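Local coordinates for protein lipid transferase CIDEC (Mus musculus, PDB 4IKG) that transfers triacylglycerols between lipid droplets in white adipose tissue and promotes their fusion into a single large droplet, using its CIDE-N domain, the part given here, to form homodimers, at residues A[9-12]-A[17-20]; A[28-33]-A[70-75]; A[46-49]-A[54-57]. All blocks are in the same frame, centred on the assembly; numbering follows the deposited sequence. Where two conformers were deposited one is given.

Contact 1. Residues A[9-12]-A[17-20]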
loop_
_atom_site.group_PDB
_atom_site.type_symbol
_atom_site.label_atom_id
_atom_site.label_comp_id
_atom_site.label_asym_id
_atom_site.label_seq_id
_atom_site.Cartn_x
_atom_site.Cartn_y
_atom_site.Cartn_z
ATOM N N ARG A 9 3.419 -3.970 5.061
ATOM C CA ARG A 9 3.367 -5.190 4.262
ATOM C C ARG A 9 2.481 -4.956 3.043
ATOM O O ARG A 9 1.254 -4.922 3.153
ATOM C CB ARG A 9 2.847 -6.364 5.093
ATOM C CG ARG A 9 3.611 -6.574 6.394
ATOM C CD ARG A 9 3.114 -7.798 7.150
ATOM N NE ARG A 9 3.733 -7.909 8.469
ATOM C CZ ARG A 9 3.536 -8.921 9.307
ATOM N NH1 ARG A 9 2.736 -9.923 8.967
ATOM N NH2 ARG A 9 4.141 -8.934 10.489
ATOM N N VAL A 10 3.108 -4.786 1.882
ATOM C CA VAL A 10 2.380 -4.427 0.668
ATOM C C VAL A 10 2.256 -5.601 -0.303
ATOM O O VAL A 10 3.255 -6.220 -0.676
ATOM C CB VAL A 10 3.041 -3.230 -0.043
ATOM C CG1 VAL A 10 2.229 -2.812 -1.257
ATOM C CG2 VAL A 10 3.195 -2.067 0.924
ATOM N N SER A 11 1.024 -5.901 -0.706
ATOM C CA SER A 11 0.763 -6.993 -1.638
ATOM C C SER A 11 0.292 -6.462 -2.987
ATOM O O SER A 11 -0.097 -5.300 -3.105
ATOM C CB SER A 11 -0.283 -7.950 -1.060
ATOM O OG SER A 11 -0.630 -8.958 -1.994
ATOM N N THR A 12 0.329 -7.320 -4.000
ATOM C CA THR A 12 -0.170 -6.964 -5.322
ATOM C C THR A 12 -1.606 -7.447 -5.489
ATOM O O THR A 12 -2.069 -8.304 -4.735
ATOM C CB THR A 12 0.712 -7.552 -6.439
ATOM O OG1 THR A 12 0.852 -8.965 -6.247
ATOM C CG2 THR A 12 2.089 -6.906 -6.422
ATOM N N VAL A 17 3.019 -11.203 -5.121
ATOM C CA VAL A 17 4.174 -10.874 -4.295
ATOM C C VAL A 17 3.819 -9.944 -3.131
ATOM O O VAL A 17 3.105 -8.951 -3.302
ATOM C CB VAL A 17 5.351 -10.313 -5.149
ATOM C CG1 VAL A 17 4.921 -10.119 -6.602
ATOM C CG2 VAL A 17 5.907 -9.019 -4.563
ATOM N N ARG A 18 4.298 -10.297 -1.941
ATOM C CA ARG A 18 4.138 -9.462 -0.757
ATOM C C ARG A 18 5.511 -9.004 -0.291
ATOM O O ARG A 18 6.424 -9.816 -0.138
ATOM C CB ARG A 18 3.441 -10.240 0.358
ATOM C CG ARG A 18 1.985 -10.562 0.072
ATOM C CD ARG A 18 1.563 -11.842 0.768
ATOM N NE ARG A 18 2.475 -12.939 0.458
ATOM C CZ ARG A 18 2.435 -13.654 -0.661
ATOM N NH1 ARG A 18 1.525 -13.390 -1.589
ATOM N NH2 ARG A 18 3.307 -14.633 -0.855
ATOM N N LYS A 19 5.658 -7.704 -0.067
ATOM C CA LYS A 19 6.957 -7.149 0.282
ATOM C C LYS A 19 6.911 -6.177 1.456
ATOM O O LYS A 19 5.938 -5.437 1.630
ATOM C CB LYS A 19 7.577 -6.481 -0.948
ATOM C CG LYS A 19 9.092 -6.463 -0.950
ATOM C CD LYS A 19 9.638 -6.089 -2.318
ATOM C CE LYS A 19 9.523 -7.242 -3.307
ATOM N NZ LYS A 19 10.196 -6.929 -4.600
ATOM N N GLY A 20 7.972 -6.192 2.259
ATOM C CA GLY A 20 8.085 -5.306 3.402
ATOM C C GLY A 20 8.766 -4.003 3.029
ATOM O O GLY A 20 9.869 -4.001 2.476
#
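Val10 and Lys19 face each other as an antiparallel hydrogen-bonded pair. Strands 9-11 and 18-20 run at 153° between their N-to-C directions, and their axes come within about 4.6 Å. Val10 N donates to Lys19 O at 2.9 Å. Lys19 N returns the bond to Val10 O, also at 2.9 Å. Both bonds are nearly straight at hydrogen. Val10 O has a second, softer neighbour in Arg18 CA, 3.4 Å away, which gives a CA-H...O contact. Arg9 and Gly20 form the flanking non-hydrogen-bonded pair.

Past Ser11 the pairing frays. Thr12 N reaches Val17 O at 3.3 Å, but the bond is bent to 130° at hydrogen and weak. In the other direction Val17 N makes a weak bond to Thr12 OG1, also at 3.3 Å. The first torsion of Thr12, 54°, sets OG1 between its own N and C, where it meets Val17 N. The stronger partner of this hydroxyl is Asp14, in the turn, and Lys16 N also bonds to it.

This is the first hairpin of the CIDE-N domain, which has a ubiquitin-like fold. Strand 18-22 is the outermost strand on this side. Strand 7-11 lies inside it and pairs in parallel with strand 69-73.

The two faces differ. Val10 lies on the face with Lys19 and packs on Val72 and Leu37. Lys19 turns its amino end away from strand 7-11, to a weak bond with Ile36 O. On the other face, in the conformer given, Ser11 CB lies 3.6 Å from Arg18 CG, so there the aliphatic part of the arginine does the touching. Ser11 OG donates to Thr12 O, in the carbonyl plane and on a lone pair. Both Ser11 and Arg18 also touch Met69.

Contact 2. Residues A[28-33]-A[70-75]. Unlike the reference sequence in segment 70-75: Ala75 (reference Lys).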
loop_
_atom_site.group_PDB
_atom_site.type_symbol
_atom_site.label_atom_id
_atom_site.label_comp_id
_atom_site.label_asym_id
_atom_site.label_seq_id
_atom_site.Cartn_x
_atom_site.Cartn_y
_atom_site.Cartn_z
ATOM N N ASP A 28 4.960 8.982 0.906
ATOM C CA ASP A 28 6.280 8.419 0.704
ATOM C C ASP A 28 6.196 6.956 0.299
ATOM O O ASP A 28 6.915 6.502 -0.593
ATOM C CB ASP A 28 7.059 8.545 2.005
ATOM C CG ASP A 28 6.691 9.806 2.778
ATOM O OD1 ASP A 28 5.505 10.194 2.738
ATOM O OD2 ASP A 28 7.571 10.430 3.413
ATOM N N LEU A 29 5.323 6.218 0.977
ATOM C CA LEU A 29 5.079 4.825 0.640
ATOM C C LEU A 29 4.634 4.738 -0.806
ATOM O O LEU A 29 5.188 3.970 -1.591
ATOM C CB LEU A 29 4.002 4.230 1.543
ATOM C CG LEU A 29 3.653 2.773 1.239
ATOM C CD1 LEU A 29 4.892 1.903 1.362
ATOM C CD2 LEU A 29 2.549 2.274 2.157
ATOM N N LEU A 30 3.631 5.536 -1.155
ATOM C CA LEU A 30 3.128 5.553 -2.522
ATOM C C LEU A 30 4.209 5.934 -3.538
ATOM O O LEU A 30 4.166 5.504 -4.691
ATOM C CB LEU A 30 1.889 6.449 -2.643
ATOM C CG LEU A 30 0.553 5.697 -2.620
ATOM C CD1 LEU A 30 0.575 4.584 -3.651
ATOM C CD2 LEU A 30 0.233 5.142 -1.240
ATOM N N ASN A 31 5.182 6.728 -3.100
ATOM C CA ASN A 31 6.349 7.032 -3.923
ATOM C C ASN A 31 7.238 5.798 -4.120
ATOM O O ASN A 31 7.687 5.517 -5.232
ATOM C CB ASN A 31 7.162 8.193 -3.327
ATOM C CG ASN A 31 6.463 9.539 -3.470
ATOM O OD1 ASN A 31 5.636 9.735 -4.361
ATOM N ND2 ASN A 31 6.802 10.476 -2.591
ATOM N N LYS A 32 7.450 5.051 -3.039
ATOM C CA LYS A 32 8.395 3.932 -3.018
ATOM C C LYS A 32 7.904 2.668 -3.725
ATOM O O LYS A 32 8.646 2.040 -4.486
ATOM C CB LYS A 32 8.771 3.589 -1.571
ATOM C CG LYS A 32 10.252 3.720 -1.276
ATOM C CD LYS A 32 10.506 4.722 -0.167
ATOM C CE LYS A 32 10.977 4.028 1.094
ATOM N NZ LYS A 32 11.258 5.009 2.173
ATOM N N VAL A 33 6.651 2.306 -3.460
ATOM C CA VAL A 33 6.074 1.036 -3.910
ATOM C C VAL A 33 6.148 0.798 -5.429
ATOM O O VAL A 33 6.257 -0.344 -5.873
ATOM C CB VAL A 33 4.623 0.842 -3.366
ATOM C CG1 VAL A 33 3.738 2.035 -3.724
ATOM C CG2 VAL A 33 4.020 -0.474 -3.856
ATOM N N PHE A 70 -1.200 -4.390 3.248
ATOM C CA PHE A 70 -1.760 -3.407 2.330
ATOM C C PHE A 70 -1.940 -3.965 0.926
ATOM O O PHE A 70 -1.584 -5.110 0.643
ATOM C CB PHE A 70 -0.888 -2.154 2.277
ATOM C CG PHE A 70 -0.835 -1.397 3.569
ATOM C CD1 PHE A 70 -1.825 -0.485 3.895
ATOM C CD2 PHE A 70 0.204 -1.597 4.461
ATOM C CE1 PHE A 70 -1.778 0.212 5.087
ATOM C CE2 PHE A 70 0.255 -0.900 5.655
ATOM C CZ PHE A 70 -0.738 0.003 5.967
ATOM N N MET A 71 -2.501 -3.136 0.055
ATOM C CA MET A 71 -2.729 -3.493 -1.333
ATOM C C MET A 71 -2.803 -2.218 -2.161
ATOM O O MET A 71 -3.685 -1.380 -1.954
ATOM C CB MET A 71 -4.015 -4.305 -1.476
ATOM C CG MET A 71 -4.285 -4.785 -2.890
ATOM S SD MET A 71 -5.113 -6.387 -2.911
ATOM C CE MET A 71 -6.165 -6.193 -4.349
ATOM N N VAL A 72 -1.872 -2.022 -3.079
ATOM C CA VAL A 72 -1.870 -0.786 -3.831
ATOM C C VAL A 72 -2.803 -0.898 -4.975
ATOM O O VAL A 72 -2.868 -1.921 -5.637
ATOM C CB VAL A 72 -0.532 -0.438 -4.458
ATOM C CG1 VAL A 72 0.409 0.137 -3.449
ATOM C CG2 VAL A 72 0.053 -1.635 -5.170
ATOM N N LEU A 73 -3.509 0.179 -5.223
ATOM C CA LEU A 73 -4.302 0.247 -6.422
ATOM C C LEU A 73 -3.697 1.240 -7.380
ATOM O O LEU A 73 -3.458 2.399 -7.079
ATOM C CB LEU A 73 -5.727 0.641 -6.110
ATOM C CG LEU A 73 -6.718 -0.482 -5.979
ATOM C CD1 LEU A 73 -6.135 -1.876 -5.901
ATOM C CD2 LEU A 73 -7.512 -0.167 -4.751
ATOM N N LEU A 74 -3.467 0.747 -8.560
ATOM C CA LEU A 74 -2.786 1.511 -9.564
ATOM C C LEU A 74 -3.793 2.183 -10.448
ATOM O O LEU A 74 -4.369 1.547 -11.311
ATOM C CB LEU A 74 -1.904 0.576 -10.408
ATOM C CG LEU A 74 -2.364 -0.837 -10.829
ATOM C CD1 LEU A 74 -1.269 -1.888 -10.775
ATOM C CD2 LEU A 74 -3.653 -1.385 -10.237
ATOM N N ALA A 75 -4.007 3.473 -10.216
ATOM C CA ALA A 75 -4.131 4.465 -11.253
ATOM C C ALA A 75 -5.073 4.031 -12.385
ATOM O O ALA A 75 -4.651 3.780 -13.504
ATOM C CB ALA A 75 -2.762 4.877 -11.760
#
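Val33 and Val72 meet tip to tip, and their first torsions decide which methyls touch. In Val33, on the helix, chi1 is 54°. This sets CG1 between the backbone N and the carbonyl carbon, and CG2 anti to the N. Both methyls then face the strand. In Val72 chi1 is -78°, which places CG1 anti to its carbonyl carbon and points it at the helix.

One strand methyl therefore meets two helix methyls. Val72 CG1 is 3.7 Å from Val33 CG2 and 3.8 Å from Val33 CG1. These are ordinary van der Waals distances. Leu30, one turn back along the helix, adds a looser touch: its CD1 lies 4.5 Å from Val72 CG1. The backbones stay well apart, with Val33 CA and Val72 CA 8.2 Å from each other, and side chains alone bridge the gap.

The contact joins helix 26-36 to strand 69-73, the central strand of the sheet. Packing a helix on one face of a mixed sheet is the basic plan of the ubiquitin-like fold, to which the CIDE-N domain belongs. Val10 of strand 7-11 packs on Val33 as well. Leu29 and Leu30 pack on Leu46 of strand 45-48, and Phe70 does so from the strand side.

No hydrogen bond or charge pair crosses between the two segments. Methyl groups do all the touching, and Val33 and Val72 are buried. The fit thus depends on the shape of the side chains and on keeping them from water, as in a hydrophobic core, and has none of the directionality of a polar bond.

Contact 3. Residues A[46-49]-A[54-57]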
loop_
_atom_site.group_PDB
_atom_site.type_symbol
_atom_site.label_atom_id
_atom_site.label_comp_id
_atom_site.label_asym_id
_atom_site.label_seq_id
_atom_site.Cartn_x
_atom_site.Cartn_y
_atom_site.Cartn_z
ATOM N N LEU A 46 -3.905 3.653 -1.814
ATOM C CA LEU A 46 -3.505 2.583 -0.913
ATOM C C LEU A 46 -4.748 2.002 -0.258
ATOM O O LEU A 46 -5.600 2.742 0.241
ATOM C CB LEU A 46 -2.545 3.095 0.157
ATOM C CG LEU A 46 -2.022 2.005 1.095
ATOM C CD1 LEU A 46 -1.263 0.949 0.305
ATOM C CD2 LEU A 46 -1.148 2.589 2.191
ATOM N N VAL A 47 -4.858 0.679 -0.260
ATOM C CA VAL A 47 -6.067 0.039 0.237
ATOM C C VAL A 47 -5.735 -1.098 1.203
ATOM O O VAL A 47 -4.607 -1.582 1.228
ATOM C CB VAL A 47 -6.940 -0.459 -0.941
ATOM C CG1 VAL A 47 -6.882 -1.979 -1.080
ATOM C CG2 VAL A 47 -8.369 0.026 -0.784
ATOM N N LEU A 48 -6.704 -1.503 2.018
ATOM C CA LEU A 48 -6.512 -2.662 2.884
ATOM C C LEU A 48 -6.762 -3.959 2.108
ATOM O O LEU A 48 -7.762 -4.081 1.399
ATOM C CB LEU A 48 -7.416 -2.583 4.118
ATOM C CG LEU A 48 -7.090 -1.502 5.151
ATOM C CD1 LEU A 48 -7.908 -1.705 6.420
ATOM C CD2 LEU A 48 -5.603 -1.486 5.470
ATOM N N GLU A 49 -5.846 -4.918 2.237
ATOM C CA GLU A 49 -5.954 -6.205 1.544
ATOM C C GLU A 49 -7.113 -7.030 2.088
ATOM O O GLU A 49 -7.633 -7.917 1.412
ATOM C CB GLU A 49 -4.640 -6.994 1.662
ATOM C CG GLU A 49 -4.752 -8.365 2.348
ATOM C CD GLU A 49 -5.124 -9.487 1.386
ATOM O OE1 GLU A 49 -4.651 -9.470 0.231
ATOM O OE2 GLU A 49 -5.900 -10.383 1.785
ATOM N N ILE A 54 -10.178 1.985 2.059
ATOM C CA ILE A 54 -9.288 3.016 1.526
ATOM C C ILE A 54 -8.474 3.736 2.607
ATOM O O ILE A 54 -9.030 4.272 3.569
ATOM C CB ILE A 54 -10.067 4.056 0.685
ATOM C CG1 ILE A 54 -10.684 3.389 -0.547
ATOM C CG2 ILE A 54 -9.154 5.201 0.265
ATOM C CD1 ILE A 54 -11.639 4.278 -1.320
ATOM N N VAL A 55 -7.153 3.741 2.434
ATOM C CA VAL A 55 -6.253 4.480 3.310
ATOM C C VAL A 55 -5.784 5.740 2.586
ATOM O O VAL A 55 -4.866 5.682 1.762
ATOM C CB VAL A 55 -5.021 3.636 3.692
ATOM C CG1 VAL A 55 -4.204 4.341 4.763
ATOM C CG2 VAL A 55 -5.446 2.255 4.168
ATOM N N GLU A 56 -6.413 6.875 2.888
ATOM C CA GLU A 56 -6.113 8.116 2.178
ATOM C C GLU A 56 -5.710 9.267 3.100
ATOM O O GLU A 56 -5.467 10.383 2.638
ATOM C CB GLU A 56 -7.294 8.532 1.295
ATOM C CG GLU A 56 -8.583 8.789 2.060
ATOM C CD GLU A 56 -9.688 9.328 1.173
ATOM O OE1 GLU A 56 -9.692 9.015 -0.036
ATOM O OE2 GLU A 56 -10.553 10.071 1.684
ATOM N N THR A 57 -5.644 8.994 4.400
ATOM C CA THR A 57 -5.142 9.976 5.356
ATOM C C THR A 57 -3.942 9.420 6.118
ATOM O O THR A 57 -3.843 8.210 6.345
ATOM C CB THR A 57 -6.233 10.438 6.344
ATOM O OG1 THR A 57 -5.632 11.197 7.400
ATOM C CG2 THR A 57 -6.953 9.245 6.939
HETATM O O HOH W 1 -4.664 6.482 -0.579
#
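The second hairpin of the CIDE-N domain brings Leu46 and Val47 beside Val55 and Ile54, at the edge of its ubiquitin-like fold. Strand 54-55 is short and weakly bonded. One direct hydrogen bond ties it to strand 45-48: Val55 N donates to Leu46 O at 2.9 Å and 160° at hydrogen. A water takes the place of the return bond. It accepts from Leu46 N at 3.2 Å and donates to Val55 O, at a distance too short to be taken literally. It thus links two backbone groups that do not bond each other directly.

Side chains close the pair on both faces. On one face Val47 CG2 lies over the backbone of Ile54, 3.9 Å from its CA, and reaches Ile54 CG1 at 4.1 Å. On the other face Val55 touches Leu46 and Leu48. Its CB is 4.3 Å from Leu46 CD2, and its CG2 touches Leu48 CD2 at 4.0 Å. The first torsion of Val55, -172°, sets CG2 anti to its carbonyl carbon and within touch of Leu48. The side chains of Leu48 and Val55 cross at about a right angle.

Just beyond the strand, Thr57 takes the N-cap position of helix 58-63, with a weak bond from Glu59 N to its OG1. That helix lies against the leucine face: Tyr60 touches Leu48 and Val55, and Phe61 touches Leu46 and Val55. Leu46 also packs on Leu26 of helix 26-36. On the opposite face Val47 packs on Met71 and Leu73 of the adjoining strand 69-73.

All three contacts build one sheet and its core. Contacts 1 and 3 are hairpins at opposite edges, each adding an outermost strand. Their centres are about 14 Å apart and they do not touch. Contact 2 lies between them, nearest the centre of the chain, and fixes the helix to the middle strand. Strand 69-73 joins the set: its backbone pairs with 7-11 on one side and 45-48 on the other. Chemistry follows position. Contact 1 is held mainly by backbone bonds and has three exposed residues. Contact 3 is more buried and mixes one direct bond and a water with apolar packing. Contact 2 is wholly apolar.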